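Local coordinates for glycoside hydrolase family 16 protein (Akkermansia muciniphila, PDB 6T2N), which probably acts as an endo-acting O-glycanase of the endo-beta-galactosidase type, cutting within mucin O-glycan chains to begin mucin breakdown in the human gut, at residues 58-66 / 93-101; 133-144 / 264-273. One frame throughout, in Å; residues are numbered along the deposited sequence.

Contact 1 (58-66 / 93-101). With CA (calcium ion), chain C.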
loop_
_atom_site.group_PDB
_atom_site.type_symbol
_atom_site.label_atom_id
_atom_site.label_comp_id
_atom_site.label_asym_id
_atom_site.label_seq_id
_atom_site.Cartn_x
_atom_site.Cartn_y
_atom_site.Cartn_z
ATOM N N ASP A 58 3.369 3.864 14.397
ATOM C CA ASP A 58 3.151 2.551 15.051
ATOM C C ASP A 58 4.485 1.821 14.966
ATOM O O ASP A 58 5.061 1.713 13.845
ATOM C CB ASP A 58 1.973 1.764 14.449
ATOM C CG ASP A 58 1.227 0.868 15.437
ATOM O OD1 ASP A 58 1.906 0.270 16.325
ATOM O OD2 ASP A 58 -0.034 0.789 15.317
ATOM N N GLU A 59 4.991 1.447 16.135
ATOM C CA GLU A 59 6.217 0.641 16.246
ATOM C C GLU A 59 5.759 -0.790 16.485
ATOM O O GLU A 59 6.594 -1.669 16.351
ATOM C CB GLU A 59 7.126 1.293 17.281
ATOM C CG GLU A 59 7.219 2.801 17.060
ATOM C CD GLU A 59 7.714 3.152 15.609
ATOM O OE1 GLU A 59 8.888 2.731 15.392
ATOM O OE2 GLU A 59 7.051 3.951 14.847
ATOM N N PHE A 60 4.454 -0.988 16.703
ATOM C CA PHE A 60 3.823 -2.320 16.845
ATOM C C PHE A 60 4.466 -3.052 18.001
ATOM O O PHE A 60 5.047 -4.116 17.772
ATOM C CB PHE A 60 4.043 -3.156 15.588
ATOM C CG PHE A 60 3.344 -2.569 14.390
ATOM C CD1 PHE A 60 1.957 -2.433 14.393
ATOM C CD2 PHE A 60 4.070 -2.113 13.292
ATOM C CE1 PHE A 60 1.312 -1.856 13.308
ATOM C CE2 PHE A 60 3.420 -1.555 12.208
ATOM C CZ PHE A 60 2.046 -1.435 12.222
ATOM N N ASN A 61 4.438 -2.432 19.171
ATOM C CA ASN A 61 4.992 -3.012 20.417
ATOM C C ASN A 61 3.843 -3.455 21.305
ATOM O O ASN A 61 4.123 -4.031 22.347
ATOM C CB ASN A 61 5.865 -2.004 21.153
ATOM C CG ASN A 61 7.167 -1.832 20.414
ATOM O OD1 ASN A 61 7.719 -2.832 19.948
ATOM N ND2 ASN A 61 7.598 -0.587 20.234
ATOM N N GLY A 62 2.607 -3.174 20.901
ATOM C CA GLY A 62 1.428 -3.461 21.729
ATOM C C GLY A 62 1.275 -4.947 22.006
ATOM O O GLY A 62 1.922 -5.807 21.315
ATOM N N SER A 63 0.447 -5.234 23.010
ATOM C CA SER A 63 -0.268 -6.523 23.212
ATOM C C SER A 63 -1.079 -6.916 21.940
ATOM O O SER A 63 -1.204 -8.110 21.667
ATOM C CB SER A 63 -1.102 -6.445 24.502
ATOM O OG SER A 63 -2.279 -7.249 24.421
ATOM N N ARG A 64 -1.612 -5.985 21.146
ATOM C CA ARG A 64 -2.406 -6.353 19.941
ATOM C C ARG A 64 -2.510 -5.174 18.953
ATOM O O ARG A 64 -2.372 -4.030 19.364
ATOM C CB ARG A 64 -3.778 -6.878 20.385
ATOM C CG ARG A 64 -4.762 -5.803 20.830
ATOM C CD ARG A 64 -6.076 -6.397 21.305
ATOM N NE ARG A 64 -7.145 -5.424 21.551
ATOM C CZ ARG A 64 -7.321 -4.718 22.676
ATOM N NH1 ARG A 64 -6.477 -4.835 23.685
ATOM N NH2 ARG A 64 -8.341 -3.885 22.794
ATOM N N ILE A 65 -2.731 -5.481 17.682
ATOM C CA ILE A 65 -2.995 -4.492 16.610
ATOM C C ILE A 65 -3.979 -3.466 17.156
ATOM O O ILE A 65 -4.973 -3.895 17.791
ATOM C CB ILE A 65 -3.544 -5.205 15.359
ATOM C CG1 ILE A 65 -2.476 -6.148 14.795
ATOM C CG2 ILE A 65 -4.084 -4.227 14.294
ATOM C CD1 ILE A 65 -3.041 -7.196 13.890
ATOM N N ASP A 66 -3.692 -2.182 16.907
ATOM C CA ASP A 66 -4.408 -1.036 17.525
ATOM C C ASP A 66 -5.553 -0.621 16.564
ATOM O O ASP A 66 -5.288 -0.110 15.457
ATOM C CB ASP A 66 -3.291 -0.019 17.901
ATOM C CG ASP A 66 -3.610 1.378 18.783
ATOM O OD1 ASP A 66 -4.793 1.412 19.167
ATOM O OD2 ASP A 66 -2.740 2.188 18.972
ATOM N N MET A 93 -2.949 -12.079 10.817
ATOM C CA MET A 93 -2.717 -10.697 11.336
ATOM C C MET A 93 -2.371 -10.676 12.824
ATOM O O MET A 93 -3.257 -10.985 13.647
ATOM C CB MET A 93 -4.018 -9.907 11.208
ATOM C CG MET A 93 -3.868 -8.604 10.474
ATOM S SD MET A 93 -5.484 -8.039 9.893
ATOM C CE MET A 93 -6.091 -7.402 11.454
ATOM N N ARG A 94 -1.175 -10.243 13.212
ATOM C CA ARG A 94 -0.798 -10.225 14.657
ATOM C C ARG A 94 0.570 -9.564 14.839
ATOM O O ARG A 94 1.325 -9.490 13.832
ATOM C CB ARG A 94 -0.685 -11.657 15.174
ATOM C CG ARG A 94 0.186 -12.496 14.200
ATOM C CD ARG A 94 0.469 -13.928 14.949
ATOM N NE ARG A 94 1.435 -14.789 14.288
ATOM C CZ ARG A 94 1.303 -15.363 13.124
ATOM N NH1 ARG A 94 0.157 -15.392 12.575
ATOM N NH2 ARG A 94 2.232 -16.144 12.654
ATOM N N LEU A 95 0.883 -9.156 16.083
ATOM C CA LEU A 95 2.192 -8.570 16.456
ATOM C C LEU A 95 3.025 -9.703 17.018
ATOM O O LEU A 95 2.535 -10.338 17.911
ATOM C CB LEU A 95 1.992 -7.471 17.493
ATOM C CG LEU A 95 0.895 -6.466 17.158
ATOM C CD1 LEU A 95 0.806 -5.369 18.215
ATOM C CD2 LEU A 95 1.126 -5.890 15.764
ATOM N N GLU A 96 4.140 -10.010 16.372
ATOM C CA GLU A 96 5.221 -10.903 16.835
ATOM C C GLU A 96 6.484 -10.044 16.801
ATOM O O GLU A 96 6.585 -9.161 15.925
ATOM C CB GLU A 96 5.379 -12.158 15.959
ATOM C CG GLU A 96 4.602 -13.406 16.397
ATOM C CD GLU A 96 4.728 -14.624 15.474
ATOM O OE1 GLU A 96 4.867 -14.448 14.261
ATOM O OE2 GLU A 96 4.680 -15.777 15.976
ATOM N N ASP A 97 7.392 -10.279 17.739
ATOM C CA ASP A 97 8.705 -9.603 17.879
ATOM C C ASP A 97 8.600 -8.137 17.443
ATOM O O ASP A 97 9.506 -7.695 16.712
ATOM C CB ASP A 97 9.776 -10.340 17.074
ATOM C CG ASP A 97 10.106 -11.736 17.587
ATOM O OD1 ASP A 97 10.401 -11.920 18.833
ATOM O OD2 ASP A 97 10.113 -12.635 16.728
ATOM N N GLY A 98 7.552 -7.423 17.867
ATOM C CA GLY A 98 7.451 -5.968 17.632
ATOM C C GLY A 98 7.481 -5.617 16.146
ATOM O O GLY A 98 8.061 -4.588 15.763
ATOM N N CYS A 99 6.911 -6.484 15.322
ATOM C CA CYS A 99 6.386 -6.121 13.997
ATOM C C CYS A 99 4.923 -6.552 13.932
ATOM O O CYS A 99 4.531 -7.522 14.662
ATOM C CB CYS A 99 7.130 -6.823 12.876
ATOM S SG CYS A 99 8.909 -6.612 13.010
ATOM N N LEU A 100 4.162 -5.835 13.097
ATOM C CA LEU A 100 2.963 -6.377 12.421
ATOM C C LEU A 100 3.397 -7.538 11.521
ATOM O O LEU A 100 4.349 -7.350 10.664
ATOM C CB LEU A 100 2.320 -5.295 11.553
ATOM C CG LEU A 100 1.146 -5.778 10.707
ATOM C CD1 LEU A 100 0.021 -6.264 11.599
ATOM C CD2 LEU A 100 0.654 -4.685 9.787
ATOM N N VAL A 101 2.683 -8.653 11.678
ATOM C CA VAL A 101 2.885 -9.911 10.919
ATOM C C VAL A 101 1.638 -10.097 10.045
ATOM O O VAL A 101 0.520 -10.238 10.627
ATOM C CB VAL A 101 3.134 -11.088 11.885
ATOM C CG1 VAL A 101 3.467 -12.385 11.163
ATOM C CG2 VAL A 101 4.232 -10.746 12.862
HETATM CA CA CA C . 8.771 -2.248 15.746
#

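Contact 2 (133-144 / 264-273)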
loop_
_atom_site.group_PDB
_atom_site.type_symbol
_atom_site.label_atom_id
_atom_site.label_comp_id
_atom_site.label_asym_id
_atom_site.label_seq_id
_atom_site.Cartn_x
_atom_site.Cartn_y
_atom_site.Cartn_z
ATOM N N GLY A 133 -3.359 -11.518 5.155
ATOM C CA GLY A 133 -3.788 -10.270 5.846
ATOM C C GLY A 133 -3.571 -8.982 5.046
ATOM O O GLY A 133 -2.608 -8.876 4.287
ATOM N N SER A 134 -4.435 -8.017 5.296
ATOM C CA SER A 134 -4.407 -6.658 4.726
ATOM C C SER A 134 -4.977 -5.739 5.802
ATOM O O SER A 134 -6.091 -6.070 6.348
ATOM C CB SER A 134 -5.195 -6.563 3.419
ATOM O OG SER A 134 -5.097 -5.263 2.850
ATOM N N VAL A 135 -4.238 -4.673 6.118
ATOM C CA VAL A 135 -4.703 -3.569 7.003
ATOM C C VAL A 135 -4.818 -2.295 6.176
ATOM O O VAL A 135 -3.983 -2.083 5.279
ATOM C CB VAL A 135 -3.774 -3.357 8.213
ATOM C CG1 VAL A 135 -3.942 -4.459 9.235
ATOM C CG2 VAL A 135 -2.316 -3.202 7.810
ATOM N N THR A 136 -5.767 -1.447 6.535
ATOM C CA THR A 136 -6.060 -0.209 5.786
ATOM C C THR A 136 -6.287 0.890 6.811
ATOM O O THR A 136 -6.920 0.604 7.873
ATOM C CB THR A 136 -7.270 -0.440 4.878
ATOM O OG1 THR A 136 -7.653 0.799 4.276
ATOM C CG2 THR A 136 -8.433 -1.053 5.643
ATOM N N THR A 137 -5.823 2.093 6.504
ATOM C CA THR A 137 -6.090 3.264 7.363
ATOM C C THR A 137 -7.358 3.959 6.862
ATOM O O THR A 137 -7.691 4.997 7.419
ATOM C CB THR A 137 -4.838 4.142 7.469
ATOM O OG1 THR A 137 -4.664 4.931 6.286
ATOM C CG2 THR A 137 -3.602 3.311 7.755
ATOM N N ILE A 138 -8.060 3.380 5.884
ATOM C CA ILE A 138 -9.118 4.114 5.118
ATOM C C ILE A 138 -9.916 4.908 6.137
ATOM O O ILE A 138 -10.115 6.109 5.890
ATOM C CB ILE A 138 -10.009 3.205 4.232
ATOM C CG1 ILE A 138 -10.828 4.023 3.213
ATOM C CG2 ILE A 138 -10.886 2.299 5.066
ATOM C CD1 ILE A 138 -11.743 3.216 2.299
ATOM N N LYS A 139 -10.197 4.283 7.277
ATOM C CA LYS A 139 -11.150 4.778 8.300
ATOM C C LYS A 139 -10.426 5.299 9.543
ATOM O O LYS A 139 -11.104 5.713 10.468
ATOM C CB LYS A 139 -12.124 3.663 8.694
ATOM C CG LYS A 139 -13.361 3.622 7.809
ATOM C CD LYS A 139 -14.369 2.550 8.107
ATOM C CE LYS A 139 -15.479 2.615 7.078
ATOM N NZ LYS A 139 -16.478 1.536 7.257
ATOM N N THR A 140 -9.106 5.311 9.569
ATOM C CA THR A 140 -8.379 5.630 10.813
ATOM C C THR A 140 -7.529 6.881 10.609
ATOM O O THR A 140 -7.581 7.761 11.474
ATOM C CB THR A 140 -7.617 4.385 11.261
ATOM O OG1 THR A 140 -6.531 4.101 10.375
ATOM C CG2 THR A 140 -8.544 3.190 11.315
ATOM N N LYS A 141 -6.793 6.965 9.501
ATOM C CA LYS A 141 -5.879 8.098 9.200
ATOM C C LYS A 141 -5.679 8.318 7.691
ATOM O O LYS A 141 -5.234 7.377 6.964
ATOM C CB LYS A 141 -4.507 7.827 9.807
ATOM C CG LYS A 141 -3.538 8.990 9.689
ATOM C CD LYS A 141 -3.763 10.002 10.780
ATOM C CE LYS A 141 -2.788 11.144 10.689
ATOM N NZ LYS A 141 -3.366 12.217 9.850
ATOM N N ASN A 142 -5.924 9.554 7.252
ATOM C CA ASN A 142 -5.550 10.086 5.910
ATOM C C ASN A 142 -4.260 10.877 6.029
ATOM O O ASN A 142 -4.083 11.507 7.035
ATOM C CB ASN A 142 -6.589 11.044 5.372
ATOM C CG ASN A 142 -7.926 10.376 5.242
ATOM O OD1 ASN A 142 -8.927 11.069 5.155
ATOM N ND2 ASN A 142 -7.943 9.049 5.237
ATOM N N PHE A 143 -3.399 10.804 5.031
ATOM C CA PHE A 143 -2.113 11.538 4.998
ATOM C C PHE A 143 -2.213 12.574 3.895
ATOM O O PHE A 143 -2.786 12.206 2.848
ATOM C CB PHE A 143 -0.963 10.564 4.745
ATOM C CG PHE A 143 -0.940 9.410 5.707
ATOM C CD1 PHE A 143 -0.340 9.543 6.948
ATOM C CD2 PHE A 143 -1.547 8.209 5.383
ATOM C CE1 PHE A 143 -0.340 8.484 7.848
ATOM C CE2 PHE A 143 -1.554 7.159 6.288
ATOM C CZ PHE A 143 -0.959 7.305 7.518
ATOM N N MET A 144 -1.730 13.802 4.126
ATOM C CA MET A 144 -1.622 14.837 3.036
ATOM C C MET A 144 -0.373 15.695 3.176
ATOM O O MET A 144 -0.379 16.647 3.893
ATOM C CB MET A 144 -2.824 15.770 2.969
ATOM C CG MET A 144 -2.867 16.496 1.668
ATOM S SD MET A 144 -4.529 17.104 1.348
ATOM C CE MET A 144 -4.153 18.596 0.424
ATOM N N ARG A 264 -2.876 16.035 -4.724
ATOM C CA ARG A 264 -2.998 17.097 -3.680
ATOM C C ARG A 264 -4.321 16.854 -2.939
ATOM O O ARG A 264 -5.005 17.792 -2.575
ATOM C CB ARG A 264 -2.917 18.504 -4.300
ATOM C CG ARG A 264 -1.725 18.742 -5.230
ATOM C CD ARG A 264 -1.640 20.175 -5.796
ATOM N NE ARG A 264 -0.310 20.546 -6.348
ATOM C CZ ARG A 264 -0.078 21.107 -7.549
ATOM N NH1 ARG A 264 -1.091 21.420 -8.351
ATOM N NH2 ARG A 264 1.178 21.327 -7.960
ATOM N N THR A 265 -4.690 15.603 -2.771
ATOM C CA THR A 265 -5.825 15.199 -1.922
ATOM C C THR A 265 -5.234 14.239 -0.916
ATOM O O THR A 265 -4.099 13.803 -1.100
ATOM C CB THR A 265 -6.982 14.650 -2.768
ATOM O OG1 THR A 265 -6.681 13.408 -3.425
ATOM C CG2 THR A 265 -7.374 15.685 -3.801
ATOM N N PRO A 266 -5.953 13.931 0.186
ATOM C CA PRO A 266 -5.470 12.934 1.142
ATOM C C PRO A 266 -5.539 11.505 0.583
ATOM O O PRO A 266 -6.406 11.136 -0.263
ATOM C CB PRO A 266 -6.365 13.159 2.357
ATOM C CG PRO A 266 -7.641 13.714 1.782
ATOM C CD PRO A 266 -7.225 14.549 0.593
ATOM N N PHE A 267 -4.582 10.721 1.058
ATOM C CA PHE A 267 -4.342 9.312 0.640
ATOM C C PHE A 267 -4.389 8.381 1.863
ATOM O O PHE A 267 -3.798 8.749 2.910
ATOM C CB PHE A 267 -3.003 9.282 -0.101
ATOM C CG PHE A 267 -3.103 9.424 -1.590
ATOM C CD1 PHE A 267 -3.332 10.647 -2.156
ATOM C CD2 PHE A 267 -2.979 8.330 -2.412
ATOM C CE1 PHE A 267 -3.422 10.783 -3.534
ATOM C CE2 PHE A 267 -3.064 8.453 -3.784
ATOM C CZ PHE A 267 -3.291 9.688 -4.346
ATOM N N TYR A 268 -5.041 7.216 1.776
ATOM C CA TYR A 268 -5.016 6.240 2.917
ATOM C C TYR A 268 -4.088 5.080 2.586
ATOM O O TYR A 268 -3.748 4.869 1.416
ATOM C CB TYR A 268 -6.393 5.783 3.384
ATOM C CG TYR A 268 -7.152 5.060 2.324
ATOM C CD1 TYR A 268 -6.927 3.716 2.127
ATOM C CD2 TYR A 268 -8.044 5.724 1.487
ATOM C CE1 TYR A 268 -7.610 3.021 1.145
ATOM C CE2 TYR A 268 -8.716 5.055 0.470
ATOM C CZ TYR A 268 -8.493 3.692 0.303
ATOM O OH TYR A 268 -9.112 2.945 -0.660
ATOM N N LEU A 269 -3.587 4.453 3.648
ATOM C CA LEU A 269 -2.456 3.496 3.578
ATOM C C LEU A 269 -2.957 2.058 3.697
ATOM O O LEU A 269 -3.892 1.787 4.487
ATOM C CB LEU A 269 -1.436 3.774 4.674
ATOM C CG LEU A 269 -0.294 2.757 4.735
ATOM C CD1 LEU A 269 0.493 2.696 3.435
ATOM C CD2 LEU A 269 0.651 3.038 5.912
ATOM N N ILE A 270 -2.336 1.184 2.907
ATOM C CA ILE A 270 -2.587 -0.279 2.901
ATOM C C ILE A 270 -1.273 -1.025 3.012
ATOM O O ILE A 270 -0.362 -0.713 2.191
ATOM C CB ILE A 270 -3.268 -0.714 1.618
ATOM C CG1 ILE A 270 -4.614 -0.034 1.459
ATOM C CG2 ILE A 270 -3.390 -2.208 1.650
ATOM C CD1 ILE A 270 -5.408 -0.612 0.309
ATOM N N LEU A 271 -1.255 -2.000 3.933
ATOM C CA LEU A 271 -0.179 -3.012 4.101
ATOM C C LEU A 271 -0.811 -4.385 3.871
ATOM O O LEU A 271 -1.782 -4.694 4.545
ATOM C CB LEU A 271 0.390 -2.856 5.507
ATOM C CG LEU A 271 0.764 -1.428 5.909
ATOM C CD1 LEU A 271 1.282 -1.394 7.323
ATOM C CD2 LEU A 271 1.827 -0.876 5.008
ATOM N N ASN A 272 -0.337 -5.156 2.908
ATOM C CA ASN A 272 -1.020 -6.413 2.530
ATOM C C ASN A 272 -0.021 -7.370 1.844
ATOM O O ASN A 272 1.035 -6.897 1.324
ATOM C CB ASN A 272 -2.262 -6.117 1.689
ATOM C CG ASN A 272 -1.868 -5.798 0.266
ATOM O OD1 ASN A 272 -1.442 -4.700 -0.017
ATOM N ND2 ASN A 272 -1.836 -6.785 -0.606
ATOM N N SER A 273 -0.296 -8.682 1.924
ATOM C CA SER A 273 0.265 -9.723 1.038
ATOM C C SER A 273 -0.891 -10.322 0.247
ATOM O O SER A 273 -1.777 -10.967 0.849
ATOM C CB SER A 273 0.991 -10.764 1.787
ATOM O OG SER A 273 2.160 -10.236 2.375
#

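Contact 1 (58-66 / 93-101)
The CA atoms of Asn61 and Gly98 lie 4.7 Å apart where the loop 58-66 passes the turn of the hairpin 93-101 without a hydrogen bond between them. A calcium ion bridges the two, bound by Glu59 O at 2.3 Å and Gly98 O at 2.4 Å; Asp297 adds its O and OD1, so the metal ties the loop to a sheet of the family 16 beta-sandwich. Next along the loop, the Phe60 ring lies against Leu100, whose CB sits over the ring centre in a CH-pi contact 3.8 Å from the centroid, while Asp58 CB lies over the opposite face, nearer the rim. Asp58 OD1 accepts from Phe60 N, which makes an Asx turn. Leu95 CD1 meets Gly62 O and the Arg64 carbonyl carbon, and CD2 sits between Ile65 CG1, at 3.7 Å, and Phe60 CD1, at 3.8 Å. With only an alanine in place of Phe60, Leu100 CB would probably lose the ring it packs on and a gap open next to Leu95 CD2. With chi2 extended (161°), Ile65 sends CD1 to Met93 CG and Leu100 CD1. Phe60 packs on Ile296 of strand 292-302, which pairs with strands 57-58 and 99-104, while Met93 and Leu100 touch Val135.

Contact 2 (133-144 / 264-273)
Val135 and Leu271 exchange backbone hydrogen bonds as an antiparallel pair, Val135 N to Leu271 O at 2.9 Å and Leu271 N to Val135 O at 3.0 Å. Strands 134-136 and 267-273 run almost exactly antiparallel, at 177°. Thr137 N continues the pairing to Leu269 O, but the return bond comes from a side chain: Leu269 N gives a nearly straight bond (176°) to Thr137 OG1 at 2.9 Å. That hydroxyl in turn donates to Lys141 O, so one side chain ties the neighbouring strand to the far end of its own loop. Thr136 OG1 accepts from Ile138 N in an ST turn as the chain leaves the strand. After the loop, Phe143 and Phe267 resume the pairing with two further backbone bonds.

The strands belong to one sheet of the beta-sandwich (jelly roll) fold of glycoside hydrolase family 16; here the pairing is interrupted by the short loop that follows Thr137. Strand 160-168 pairs with the other edge of 267-275, and Trp165 NE1 is hydrogen-bonded to Asn272 OD1.

Among apolar contacts, Ile138 and Tyr268 lie side by side, pointing the same way. Ile138 CG1 stands over the ring centre, 3.6 Å from the centroid, in a CH-pi contact. Tyr268 CG projects between its backbone N and carbonyl carbon (chi1 62°), which brings the ring beneath the Ile138 side chain. On the face shared by Val135 and Leu271, Val135 CG2 meets Leu271 CB at 3.6 Å, and Phe143 CE2 reaches Leu269 CB. The Phe143 ring also turns an edge to Phe267 O and makes edge-to-face contacts with Trp56 and Phe301. At the far end, Met144 SD lies against Pro266 CD, 3.8 Å away, while Asn142 CB packs on Pro266 CB.

In the fold
Contact 1 closes before contact 2 opens along the chain, and their centres lie about 17 Å apart. The first sits near the periphery, about 18 Å from the chain centre; its hairpin forms part of the sheet that also holds strand 292-302, with the loop 58-66 packed against it. The second is buried, about 7 Å from that centre, in the sheet of strands 127-136 and 267-275. They meet where the two sheets face each other: Leu100 CD2 lies 3.9 Å from Val135 CG2, and Met93 SD packs against Val135 CG1. Val299 of strand 292-302 extends this interface by touching Leu269 and Leu271. The hairpin whose turn binds calcium thus reaches the other sheet through Met93 and Leu100.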